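Local coordinates for protein Dot/Icm T4SS effector (PDB 4HFV) that is a putative effector secreted by the Dot/Icm type IV system of Legionella pneumophila, of uncharacterised biochemical activity and possibly linked to metaeffector regulation, at residues V55-I60 and V76-L80; R17-I21 and I33-L38; M2-L6 and N116-D122. One frame throughout, in Å; residues are numbered along the deposited sequence. Where two conformers were deposited one is given.

Interaction 1. Residues V55-I60 and V76-L80; sequences VLLKTI and VLNAL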
ATOM      1  N   VAL A  55      13.459  11.859 -17.153  1.00 12.14           N
ATOM      2  CA  VAL A  55      13.133  11.351 -15.819  1.00 15.18           C
ATOM      3  C   VAL A  55      14.308  10.676 -15.148  1.00 12.50           C
ATOM      4  O   VAL A  55      14.581  10.911 -13.966  1.00 13.39           O
ATOM      5  CB  VAL A  55      11.949  10.425 -15.880  1.00 12.23           C
ATOM      6  CG1 VAL A  55      11.827   9.670 -14.574  1.00 17.35           C
ATOM      7  CG2 VAL A  55      10.715  11.300 -16.137  1.00 11.05           C
ATOM      8  N   LEU A  56      15.065   9.889 -15.924  1.00 12.64           N
ATOM      9  CA  LEU A  56      16.285   9.280 -15.409  1.00  7.33           C
ATOM     10  C   LEU A  56      17.294  10.330 -14.963  1.00 12.33           C
ATOM     11  O   LEU A  56      17.844  10.226 -13.876  1.00 11.01           O
ATOM     12  CB  LEU A  56      16.947   8.378 -16.466  1.00  9.54           C
ATOM     13  CG  LEU A  56      16.307   7.006 -16.627  1.00 11.25           C
ATOM     14  CD1 LEU A  56      16.719   6.319 -17.988  1.00 16.00           C
ATOM     15  CD2 LEU A  56      16.785   6.217 -15.442  1.00 11.34           C
ATOM     16  N   LEU A  57      17.541  11.331 -15.802  1.00 13.66           N
ATOM     17  CA  LEU A  57      18.464  12.392 -15.460  1.00 17.03           C
ATOM     18  C   LEU A  57      17.970  13.265 -14.302  1.00 10.49           C
ATOM     19  O   LEU A  57      18.787  13.737 -13.484  1.00 14.06           O
ATOM     20  CB  LEU A  57      18.799  13.253 -16.700  1.00 16.55           C
ATOM     21  CG  LEU A  57      19.576  12.575 -17.857  1.00 13.57           C
ATOM     22  CD1 LEU A  57      19.696  13.491 -19.109  1.00 13.34           C
ATOM     23  CD2 LEU A  57      20.905  12.168 -17.394  1.00 17.78           C
ATOM     24  N   LYS A  58      16.684  13.574 -14.231  1.00 15.70           N
ATOM     25  CA  LYS A  58      16.196  14.353 -13.087  1.00 15.70           C
ATOM     26  C   LYS A  58      16.325  13.534 -11.795  1.00 10.71           C
ATOM     27  O   LYS A  58      16.707  14.055 -10.742  1.00 12.70           O
ATOM     28  CB  LYS A  58      14.746  14.794 -13.253  1.00 13.10           C
ATOM     29  CG  LYS A  58      14.227  15.619 -12.133  1.00 11.65           C
ATOM     30  CD  LYS A  58      14.954  16.950 -11.932  1.00 15.43           C
ATOM     31  CE  LYS A  58      14.917  17.795 -13.187  1.00 24.44           C
ATOM     32  NZ  LYS A  58      15.551  19.137 -12.930  1.00 27.84           N
ATOM     33  N   THR A  59      16.026  12.258 -11.900  1.00  9.56           N
ATOM     34  CA  THR A  59      16.150  11.348 -10.753  1.00 12.63           C
ATOM     35  C   THR A  59      17.585  11.367 -10.264  1.00 12.92           C
ATOM     36  O   THR A  59      17.829  11.541  -9.074  1.00 15.74           O
ATOM     37  CB  THR A  59      15.602   9.939 -11.100  1.00 14.19           C
ATOM     38  OG1 THR A  59      14.185  10.028 -11.206  1.00 13.12           O
ATOM     39  CG2 THR A  59      15.954   8.878 -10.077  1.00 10.56           C
ATOM     40  N   ILE A  60      18.547  11.225 -11.175  1.00 13.63           N
ATOM     41  CA  ILE A  60      19.941  11.258 -10.790  1.00 12.44           C
ATOM     42  C   ILE A  60      20.373  12.573 -10.132  1.00 14.15           C
ATOM     43  O   ILE A  60      21.059  12.567  -9.111  1.00 15.50           O
ATOM     44  CB  ILE A  60      20.824  10.982 -12.018  1.00 12.33           C
ATOM     45  CG1 ILE A  60      20.801   9.485 -12.368  1.00 11.96           C
ATOM     46  CG2 ILE A  60      22.199  11.438 -11.748  1.00 14.06           C
ATOM     47  CD1 ILE A  60      21.256   9.185 -13.846  1.00 15.58           C
ATOM     48  N   VAL A  76      16.459   3.421  -5.338  1.00 13.25           N
ATOM     49  CA  VAL A  76      15.692   4.276  -6.227  1.00 12.25           C
ATOM     50  C   VAL A  76      16.126   4.209  -7.684  1.00 13.81           C
ATOM     51  O   VAL A  76      15.273   4.032  -8.593  1.00 13.61           O
ATOM     52  CB  VAL A  76      15.648   5.729  -5.750  1.00 18.35           C
ATOM     53  CG1 VAL A  76      14.887   6.610  -6.763  1.00 18.07           C
ATOM     54  CG2 VAL A  76      14.960   5.804  -4.341  1.00 17.87           C
ATOM     55  N   LEU A  77      17.421   4.368  -7.953  1.00 15.68           N
ATOM     56  CA  LEU A  77      17.871   4.389  -9.349  1.00 11.18           C
ATOM     57  C   LEU A  77      17.683   3.014 -10.011  1.00 12.32           C
ATOM     58  O   LEU A  77      17.217   2.947 -11.134  1.00 10.53           O
ATOM     59  CB  LEU A  77      19.300   4.932  -9.485  1.00 11.03           C
ATOM     60  CG  LEU A  77      19.792   5.228 -10.910  1.00 10.36           C
ATOM     61  CD1 LEU A  77      18.897   6.236 -11.699  1.00 12.48           C
ATOM     62  CD2 LEU A  77      21.229   5.724 -10.890  1.00 16.24           C
ATOM     63  N   ASN A  78      18.019   1.921  -9.315  1.00 10.84           N
ATOM     64  CA  ASN A  78      17.770   0.594  -9.871  1.00 10.89           C
ATOM     65  C   ASN A  78      16.299   0.416 -10.208  1.00 10.87           C
ATOM     66  O   ASN A  78      15.958  -0.064 -11.282  1.00  9.31           O
ATOM     67  CB  ASN A  78      18.183  -0.510  -8.890  1.00 11.93           C
ATOM     68  CG  ASN A  78      19.682  -0.796  -8.904  1.00 12.21           C
ATOM     69  OD1 ASN A  78      20.117  -1.797  -9.459  1.00 14.97           O
ATOM     70  ND2 ASN A  78      20.458   0.035  -8.246  1.00 12.85           N
ATOM     71  N   ALA A  79      15.423   0.776  -9.262  1.00 13.17           N
ATOM     72  CA  ALA A  79      13.994   0.675  -9.489  1.00  9.69           C
ATOM     73  C   ALA A  79      13.559   1.436 -10.751  1.00 11.38           C
ATOM     74  O   ALA A  79      12.801   0.921 -11.559  1.00  8.32           O
ATOM     75  CB  ALA A  79      13.162   1.174  -8.234  1.00 11.83           C
ATOM     76  N   LEU A  80      13.974   2.683 -10.899  1.00 10.13           N
ATOM     77  CA  LEU A  80      13.556   3.435 -12.075  1.00 12.91           C
ATOM     78  C   LEU A  80      14.098   2.822 -13.368  1.00 17.91           C
ATOM     79  O   LEU A  80      13.396   2.813 -14.377  1.00  8.26           O
ATOM     80  CB  LEU A  80      14.051   4.868 -11.996  1.00  9.24           C
ATOM     81  CG  LEU A  80      13.649   5.778 -13.142  1.00 11.29           C
ATOM     82  CD1 LEU A  80      12.143   5.835 -13.304  1.00 11.11           C
ATOM     83  CD2 LEU A  80      14.229   7.149 -12.845  1.00 13.38           C
TER

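Interaction 2. Residues R17-I21 and I33-L38; sequences RESII and IIEDKL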
ATOM      1  N   ARG A  17      24.259   7.150 -17.761  1.00 11.14           N
ATOM      2  CA  ARG A  17      24.656   8.373 -18.431  1.00 14.22           C
ATOM      3  C   ARG A  17      25.368   7.948 -19.737  1.00 17.47           C
ATOM      4  O   ARG A  17      25.175   8.586 -20.778  1.00 11.53           O
ATOM      5  CB  ARG A  17      25.572   9.231 -17.540  1.00 15.54           C
ATOM      6  CG  ARG A  17      24.826   9.975 -16.400  1.00 20.25           C
ATOM      7  CD  ARG A  17      25.737  10.897 -15.576  1.00 23.01           C
ATOM      8  NE  ARG A  17      26.601  11.645 -16.472  1.00 26.78           N
ATOM      9  CZ  ARG A  17      26.327  12.854 -16.971  1.00 34.90           C
ATOM     10  NH1 ARG A  17      25.240  13.526 -16.602  1.00 26.02           N
ATOM     11  NH2 ARG A  17      27.160  13.400 -17.847  1.00 23.93           N
ATOM     12  N   GLU A  18      26.151   6.862 -19.690  1.00 15.83           N
ATOM     13  CA  GLU A  18      26.884   6.451 -20.891  1.00 17.93           C
ATOM     14  C   GLU A  18      25.886   6.010 -21.975  1.00 15.43           C
ATOM     15  O   GLU A  18      26.056   6.380 -23.166  1.00 14.42           O
ATOM     16  CB  GLU A  18      27.899   5.351 -20.635  1.00 15.67           C
ATOM     17  CG  GLU A  18      28.781   5.012 -21.910  1.00 18.53           C
ATOM     18  CD  GLU A  18      29.357   6.245 -22.671  1.00 41.96           C
ATOM     19  OE1 GLU A  18      29.851   7.200 -22.027  1.00 38.04           O
ATOM     20  OE2 GLU A  18      29.316   6.257 -23.932  1.00 35.29           O
ATOM     21  N   SER A  19      24.857   5.263 -21.585  0.66 13.25           N
ATOM     22  CA  SER A  19      23.878   4.795 -22.558  0.66 19.14           C
ATOM     23  C   SER A  19      23.072   5.959 -23.156  0.66 12.80           C
ATOM     24  O   SER A  19      22.647   5.915 -24.316  0.66 14.36           O
ATOM     25  CB  SER A  19      22.978   3.722 -21.937  0.66 10.18           C
ATOM     26  OG  SER A  19      23.765   2.608 -21.521  0.66 22.97           O
ATOM     27  N   ILE A  20      22.882   7.013 -22.385  1.00 11.10           N
ATOM     28  CA  ILE A  20      22.124   8.164 -22.881  1.00 11.75           C
ATOM     29  C   ILE A  20      22.956   8.881 -23.941  1.00 10.25           C
ATOM     30  O   ILE A  20      22.467   9.235 -25.032  1.00 10.42           O
ATOM     31  CB  ILE A  20      21.739   9.084 -21.752  1.00  9.43           C
ATOM     32  CG1 ILE A  20      20.629   8.428 -20.919  1.00 11.34           C
ATOM     33  CG2 ILE A  20      21.289  10.463 -22.285  1.00 10.34           C
ATOM     34  CD1 ILE A  20      20.354   9.133 -19.589  1.00 16.53           C
ATOM     35  N   ILE A  21      24.226   9.098 -23.624  1.00 11.33           N
ATOM     36  CA  ILE A  21      25.180   9.652 -24.605  1.00 14.49           C
ATOM     37  C   ILE A  21      25.192   8.838 -25.914  1.00 12.12           C
ATOM     38  O   ILE A  21      25.253   9.390 -27.019  1.00 12.73           O
ATOM     39  CB  ILE A  21      26.564   9.706 -23.951  1.00 13.75           C
ATOM     40  CG1 ILE A  21      26.573  10.854 -22.897  1.00 16.08           C
ATOM     41  CG2 ILE A  21      27.661   9.864 -24.985  1.00 15.60           C
ATOM     42  CD1 ILE A  21      27.740  10.822 -21.995  1.00 19.50           C
ATOM     43  N   ILE A  33      28.165  17.186 -26.488  1.00 30.81           N
ATOM     44  CA  ILE A  33      27.733  16.815 -25.161  1.00 31.55           C
ATOM     45  C   ILE A  33      28.359  17.725 -24.146  1.00 33.61           C
ATOM     46  O   ILE A  33      29.580  17.732 -23.965  1.00 31.66           O
ATOM     47  CB  ILE A  33      28.215  15.395 -24.768  1.00 22.91           C
ATOM     48  CG1 ILE A  33      27.774  14.345 -25.798  1.00 39.71           C
ATOM     49  CG2 ILE A  33      27.730  15.037 -23.366  1.00 23.34           C
ATOM     50  CD1 ILE A  33      26.295  14.263 -26.029  1.00 40.29           C
ATOM     51  N   ILE A  34      27.528  18.458 -23.434  1.00 31.92           N
ATOM     52  CA  ILE A  34      28.017  19.181 -22.283  1.00 35.90           C
ATOM     53  C   ILE A  34      27.898  18.248 -21.074  1.00 38.65           C
ATOM     54  O   ILE A  34      26.790  17.887 -20.682  1.00 37.46           O
ATOM     55  CB  ILE A  34      27.204  20.444 -22.031  1.00 54.26           C
ATOM     56  CG1 ILE A  34      27.021  21.233 -23.328  1.00 52.84           C
ATOM     57  CG2 ILE A  34      27.889  21.312 -20.933  1.00 45.66           C
ATOM     58  CD1 ILE A  34      28.184  22.133 -23.647  1.00 55.63           C
ATOM     59  N   GLU A  35      29.032  17.847 -20.499  1.00 36.64           N
ATOM     60  CA  GLU A  35      29.044  16.899 -19.377  1.00 36.21           C
ATOM     61  C   GLU A  35      27.998  17.213 -18.280  1.00 37.26           C
ATOM     62  O   GLU A  35      27.151  16.368 -17.933  1.00 35.42           O
ATOM     63  CB  GLU A  35      30.441  16.830 -18.742  1.00 68.50           C
ATOM     64  CG  GLU A  35      30.624  15.649 -17.767  1.00 70.92           C
ATOM     65  CD  GLU A  35      31.864  15.769 -16.872  1.00 74.50           C
ATOM     66  OE1 GLU A  35      31.701  15.724 -15.629  1.00 68.51           O
ATOM     67  OE2 GLU A  35      32.996  15.895 -17.406  1.00 78.90           O
ATOM     68  N   ASP A  36      28.053  18.411 -17.710  1.00 40.56           N
ATOM     69  CA  ASP A  36      27.147  18.700 -16.593  1.00 42.07           C
ATOM     70  C   ASP A  36      25.751  19.180 -17.057  1.00 49.98           C
ATOM     71  O   ASP A  36      24.911  19.570 -16.234  1.00 42.45           O
ATOM     72  CB  ASP A  36      27.805  19.643 -15.572  1.00 60.55           C
ATOM     73  CG  ASP A  36      27.543  21.100 -15.859  1.00 68.90           C
ATOM     74  OD1 ASP A  36      28.055  21.585 -16.894  1.00 66.16           O
ATOM     75  OD2 ASP A  36      26.838  21.761 -15.043  1.00 69.25           O
ATOM     76  N   LYS A  37      25.482  19.097 -18.366  1.00 38.55           N
ATOM     77  CA  LYS A  37      24.174  19.498 -18.911  1.00 41.62           C
ATOM     78  C   LYS A  37      23.645  18.509 -19.956  1.00 35.57           C
ATOM     79  O   LYS A  37      23.171  18.884 -21.019  1.00 33.05           O
ATOM     80  CB  LYS A  37      24.253  20.912 -19.494  1.00 51.82           C
ATOM     81  CG  LYS A  37      24.302  22.011 -18.428  1.00 66.72           C
ATOM     82  CD  LYS A  37      24.969  23.282 -18.934  1.00 72.19           C
ATOM     83  CE  LYS A  37      24.584  24.492 -18.071  1.00 72.55           C
ATOM     84  NZ  LYS A  37      25.228  25.752 -18.550  1.00 70.78           N
ATOM     85  N   LEU A  38      23.690  17.237 -19.625  1.00 31.77           N
ATOM     86  CA  LEU A  38      23.283  16.217 -20.573  1.00 28.67           C
ATOM     87  C   LEU A  38      21.840  16.414 -21.050  1.00 27.59           C
ATOM     88  O   LEU A  38      21.513  16.114 -22.189  1.00 25.95           O
ATOM     89  CB  LEU A  38      23.469  14.864 -19.931  1.00 27.42           C
ATOM     90  CG  LEU A  38      23.492  13.639 -20.797  1.00 24.90           C
ATOM     91  CD1 LEU A  38      24.361  13.860 -22.069  1.00 25.70           C
ATOM     92  CD2 LEU A  38      24.018  12.532 -19.931  1.00 24.90           C
TER
HETATM   93  O   HOH W   1      24.102  16.351 -16.891  1.00 37.63           O

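Interaction 3. Residues M2-L6 and N116-D122; sequences MSFEL and NNPNRED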
HETATM    1  N   MSE A   2      16.097 -17.253  -6.672  1.00 56.44           N
HETATM    2  CA  MSE A   2      16.350 -16.117  -7.616  1.00 65.89           C
HETATM    3  C   MSE A   2      16.122 -14.770  -6.917  1.00 56.49           C
HETATM    4  O   MSE A   2      15.003 -14.478  -6.495  1.00 48.48           O
HETATM    5  CB  MSE A   2      15.423 -16.222  -8.836  1.00 76.34           C
HETATM    6  CG  MSE A   2      15.717 -15.201  -9.951  1.00 75.07           C
HETATM    7 SE   MSE A   2      14.311 -15.060 -11.327  1.00172.24          SE
HETATM    8  CE  MSE A   2      12.951 -14.095 -10.308  1.00 79.85           C
ATOM      9  N   SER A   3      17.176 -13.954  -6.825  1.00 43.33           N
ATOM     10  CA  SER A   3      17.135 -12.674  -6.126  1.00 39.70           C
ATOM     11  C   SER A   3      17.965 -11.641  -6.883  1.00 41.27           C
ATOM     12  O   SER A   3      18.846 -11.998  -7.661  1.00 36.41           O
ATOM     13  CB  SER A   3      17.713 -12.827  -4.723  1.00 38.67           C
ATOM     14  OG  SER A   3      17.175 -11.843  -3.865  1.00 78.37           O
ATOM     15  N   PHE A   4      17.721 -10.363  -6.624  1.00 30.43           N
ATOM     16  CA  PHE A   4      18.428  -9.311  -7.335  1.00 27.27           C
ATOM     17  C   PHE A   4      19.329  -8.515  -6.396  1.00 25.25           C
ATOM     18  O   PHE A   4      18.880  -7.983  -5.381  1.00 24.35           O
ATOM     19  CB  PHE A   4      17.434  -8.362  -7.988  1.00 27.34           C
ATOM     20  CG  PHE A   4      18.073  -7.238  -8.749  1.00 27.76           C
ATOM     21  CD1 PHE A   4      18.811  -7.501  -9.917  1.00 22.87           C
ATOM     22  CD2 PHE A   4      17.930  -5.932  -8.333  1.00 19.53           C
ATOM     23  CE1 PHE A   4      19.398  -6.474 -10.633  1.00 20.68           C
ATOM     24  CE2 PHE A   4      18.496  -4.902  -9.035  1.00 17.52           C
ATOM     25  CZ  PHE A   4      19.253  -5.165 -10.194  1.00 20.69           C
ATOM     26  N   GLU A   5      20.602  -8.410  -6.756  1.00 24.92           N
ATOM     27  CA  GLU A   5      21.488  -7.531  -6.038  1.00 23.18           C
ATOM     28  C   GLU A   5      21.445  -6.114  -6.656  1.00 23.25           C
ATOM     29  O   GLU A   5      21.663  -5.928  -7.887  1.00 20.62           O
ATOM     30  CB  GLU A   5      22.908  -8.109  -6.038  1.00 24.91           C
ATOM     31  CG  GLU A   5      23.773  -7.581  -4.897  1.00 52.73           C
ATOM     32  CD  GLU A   5      25.231  -8.019  -5.023  1.00 58.98           C
ATOM     33  OE1 GLU A   5      25.646  -8.907  -4.249  1.00 56.72           O
ATOM     34  OE2 GLU A   5      25.951  -7.480  -5.893  1.00 59.23           O
ATOM     35  N   LEU A   6      21.172  -5.101  -5.837  1.00 18.46           N
ATOM     36  CA  LEU A   6      21.170  -3.745  -6.376  1.00 17.26           C
ATOM     37  C   LEU A   6      22.551  -3.355  -6.925  1.00 15.71           C
ATOM     38  O   LEU A   6      23.569  -3.613  -6.294  1.00 16.70           O
ATOM     39  CB  LEU A   6      20.745  -2.714  -5.327  1.00 22.02           C
ATOM     40  CG  LEU A   6      19.324  -2.814  -4.797  1.00 25.71           C
ATOM     41  CD1 LEU A   6      19.161  -1.844  -3.637  1.00 20.92           C
ATOM     42  CD2 LEU A   6      18.320  -2.516  -5.893  1.00 14.91           C
ATOM     43  N   ASN A 116      20.305 -13.494 -11.413  1.00 29.14           N
ATOM     44  CA  ASN A 116      20.303 -12.182 -10.798  1.00 22.62           C
ATOM     45  C   ASN A 116      19.150 -11.399 -11.414  1.00 28.49           C
ATOM     46  O   ASN A 116      19.317 -10.737 -12.437  1.00 24.26           O
ATOM     47  CB  ASN A 116      21.630 -11.462 -11.066  1.00 23.51           C
ATOM     48  CG  ASN A 116      21.736 -10.156 -10.305  1.00 22.37           C
ATOM     49  OD1 ASN A 116      21.318 -10.066  -9.133  1.00 23.80           O
ATOM     50  ND2 ASN A 116      22.270  -9.132 -10.959  1.00 24.30           N
ATOM     51  N   ASN A 117      17.971 -11.509 -10.812  1.00 20.12           N
ATOM     52  CA  ASN A 117      16.738 -10.941 -11.375  1.00 27.05           C
ATOM     53  C   ASN A 117      15.711 -10.794 -10.248  1.00 25.16           C
ATOM     54  O   ASN A 117      15.593 -11.666  -9.398  1.00 23.78           O
ATOM     55  CB  ASN A 117      16.185 -11.878 -12.474  1.00 33.88           C
ATOM     56  CG  ASN A 117      15.833 -11.141 -13.770  1.00 44.38           C
ATOM     57  OD1 ASN A 117      14.799 -10.464 -13.855  1.00 52.21           O
ATOM     58  ND2 ASN A 117      16.690 -11.293 -14.802  1.00 42.94           N
ATOM     59  N   PRO A 118      14.949  -9.692 -10.243  1.00 21.20           N
ATOM     60  CA  PRO A 118      14.163  -9.367  -9.067  1.00 20.41           C
ATOM     61  C   PRO A 118      13.044 -10.358  -8.859  1.00 29.55           C
ATOM     62  O   PRO A 118      12.322 -10.607  -9.804  1.00 19.77           O
ATOM     63  CB  PRO A 118      13.562  -7.974  -9.410  1.00 15.38           C
ATOM     64  CG  PRO A 118      14.394  -7.433 -10.442  1.00 21.64           C
ATOM     65  CD  PRO A 118      14.971  -8.595 -11.210  1.00 15.41           C
ATOM     66  N   ASN A 119      12.908 -10.895  -7.650  1.00 21.28           N
ATOM     67  CA  ASN A 119      11.721 -11.627  -7.272  1.00 26.21           C
ATOM     68  C   ASN A 119      10.618 -10.641  -6.845  1.00 24.23           C
ATOM     69  O   ASN A 119      10.785  -9.423  -6.965  1.00 20.06           O
ATOM     70  CB  ASN A 119      12.020 -12.687  -6.202  1.00 27.42           C
ATOM     71  CG  ASN A 119      12.520 -12.107  -4.900  1.00 38.14           C
ATOM     72  OD1 ASN A 119      12.151 -10.998  -4.494  1.00 31.04           O
ATOM     73  ND2 ASN A 119      13.367 -12.869  -4.225  1.00 37.62           N
ATOM     74  N   ARG A 120       9.471 -11.162  -6.412  1.00 22.10           N
ATOM     75  CA  ARG A 120       8.323 -10.300  -6.116  1.00 26.36           C
ATOM     76  C   ARG A 120       8.635  -9.354  -4.971  1.00 23.65           C
ATOM     77  O   ARG A 120       8.182  -8.190  -4.927  1.00 21.81           O
ATOM     78  CB  ARG A 120       7.124 -11.156  -5.704  1.00 35.37           C
ATOM     79  CG  ARG A 120       6.422 -11.800  -6.858  1.00 40.41           C
ATOM     80  CD  ARG A 120       5.140 -12.481  -6.371  1.00 36.39           C
ATOM     81  NE  ARG A 120       5.426 -13.663  -5.565  1.00 42.67           N
ATOM     82  CZ  ARG A 120       5.432 -14.910  -6.037  1.00 50.97           C
ATOM     83  NH1 ARG A 120       5.713 -15.926  -5.239  1.00 52.47           N
ATOM     84  NH2 ARG A 120       5.156 -15.148  -7.310  1.00 52.01           N
ATOM     85  N   GLU A 121       9.371  -9.892  -4.012  0.54 25.06           N
ATOM     86  CA  GLU A 121       9.757  -9.150  -2.839  0.54 23.96           C
ATOM     87  C   GLU A 121      10.628  -7.970  -3.291  0.54 23.84           C
ATOM     88  O   GLU A 121      10.330  -6.807  -2.993  0.54 19.80           O
ATOM     89  CB  GLU A 121      10.490 -10.097  -1.887  0.54 31.05           C
ATOM     90  CG  GLU A 121       9.708 -11.401  -1.613  0.54 40.49           C
ATOM     91  CD  GLU A 121      10.275 -12.639  -2.325  0.54 50.32           C
ATOM     92  OE1 GLU A 121      11.247 -13.230  -1.788  0.54 51.58           O
ATOM     93  OE2 GLU A 121       9.739 -13.031  -3.400  0.54 27.18           O
ATOM     94  N   ASP A 122      11.672  -8.282  -4.059  1.00 26.16           N
ATOM     95  CA  ASP A 122      12.579  -7.264  -4.570  1.00 22.00           C
ATOM     96  C   ASP A 122      11.831  -6.165  -5.297  1.00 22.98           C
ATOM     97  O   ASP A 122      12.145  -4.988  -5.150  1.00 19.88           O
ATOM     98  CB  ASP A 122      13.545  -7.873  -5.584  1.00 19.72           C
ATOM     99  CG  ASP A 122      14.491  -8.896  -4.972  1.00 25.24           C
ATOM    100  OD1 ASP A 122      14.867  -8.750  -3.781  1.00 25.72           O
ATOM    101  OD2 ASP A 122      14.867  -9.853  -5.694  1.00 23.15           O
TER
HETATM  102  O   HOH W   2      21.672 -11.771  -7.049  1.00 23.28           O
HETATM  103  O   HOH W   3      16.643  -6.315  -4.275  1.00 26.18           O
HETATM  104  O   HOH W   4      22.641  -6.340 -10.369  1.00 16.06           O

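Interaction 1. Residues V55-I60 and V76-L80
L80 points its CD2 methyl at the side chain of T59, the two meeting tip to tip across an antiparallel helix pair. Helices 49-64 and 70-90 form an alpha-hairpin: the short axes of 55-60 and 76-80 run at 174° to each other and approach to 10.6 Å. The nearest backbones, L56 with L80 and T59 with L77, lie one helical turn apart on each partner, so the same faces meet along both segments.

Between these segments the contacts are mainly apolar. L80 carries CG anti to its backbone N (chi1 -178°), which sends its branched end among the side chains of V55, L56 and T59. There CD2 lies 3.8 Å from CD2 of L56 and 3.9 Å from CG1 of V55, both of these side chains slanting past the leucine. A second leucine repeats this reach one turn away: CD1 of L77 lies 3.8 Å from CG1 of I60, again at a slant. F133 of helix 120-136 packs on T59 and V76, while Y9 of helix 9-27 touches I60 and L77, so both helices pack against this part of the hairpin.

T59 is the polar residue in this seam, and its hydroxyl is satisfied within its own helix. OG1 donates to V55 O at 2.9 Å, from above the carbonyl plane, while T59 N reaches V55 O from the opposite face; the same OG1 stands 3.3 Å from L80 CD2.

Interaction 2. Residues R17-I21 and I33-L38
L38 is the bump of this contact: its side chain projects into a hollow on helix 9-27 walled by R17, I20 and I21, residues that share one face of the helix. A chi1 of -163° swings the leucine's CG away from its own N, and its two methyls then part. CD1 lies 3.8 Å from CG1 of I21, the side chains crossing at about a right angle. CD2 sits under the guanidinium of R17, 3.7 Å from NH1 and offset toward the rim of that flat group. The floor between them is I20, whose CG2 comes within 4.1 Å of L38 CG. Beside this hollow, I33 adds a shallower bump, its CG2 lying 4.4 Å from I21 CG1.

R17 forms the polar wall. Its chain bends at chi3 (44°), bringing the guanidinium over L38 and up to the backbone of the loop. NH2 donates to E35 O at 3.0 Å, with an N-H...O angle of 145° and the acceptor tilted from the guanidinium plane. A water in that plane accepts from R17 NH1 and from L38 N, and donates to E35 O. The carbonyl is thus gripped both directly and through the water, while one face of the guanidinium rests on a methyl group.

The contact brings the irregular segment 33-38 back along helix 9-27, which it follows in the chain. I24 of that helix touches both I33 and L38. Through L57, helix 49-64 meets both the bump L38 and its floor I20, and F102 of helix 101-109 packs against I20.

Interaction 3. Residues M2-L6 and N116-D122
D122 OD2 takes two backbone N-H groups from opposite faces of its carboxylate plane, one from F4 and one from N119. The F4 N bond is 3.0 Å long and comes from above that plane. N119 N approaches on the anti side, also out of plane, and belongs to a capping box: in return D122 N donates to N119 OD1 at 2.8 Å in a nearly straight bond. The cap of helix 120-136 therefore also holds the extended start of the chain. These N-H groups, with the helix start, would probably favour the charged carboxylate. The N119 side chain is about 11 Å from that of R176, a succinate-binding residue in a crystal structure of this protein, though no succinate is bound to this chain here.

A second grip lies at N116. A chi1 of -173° folds its amide back toward F4 and E5, where OD1 accepts from E5 N at 3.0 Å, nearly straight (170°) and in the carbonyl plane. Its ND2 is bound to D111 O. Ring and amide planes of F4 and N116 are 17° apart as the side chains cross, with F4 CD1 3.7 Å from N116 OD1. F4 lies side by side with P118, its CB 3.6 Å from P118 CA. One water bridges S3 O and N116 OD1. Selenomethionine M2, poorly ordered, lies alongside N117.

F4 reaches N78 of helix 70-90 and M126 of helix 120-136, and P118 reaches Y82 and L123 of the same two helices. Beyond the cap, the side chain of R120 packs against helix 161-188.

From the N terminus, segment 2-6 leads into helix 9-27, whose residues 17-21 enter interaction 2. That contact closes the short loop to 33-38; helix 49-64 follows, and interaction 1 then closes a separate hairpin from 55-60 to 76-80. These two closures lie in series, both within the much longer span that interaction 3 closes between 2-6 and 116-122; none cross. L57, on segment 55-60 but facing away from 76-80, joins interactions 1 and 2, its CD2 lying 3.8 Å from CD1 of I20. N78 joins interactions 1 and 3 through F4 and L6. Interactions 2 and 3 do not touch; interaction 1 lies between them, its centre about 14 and 18 Å from theirs.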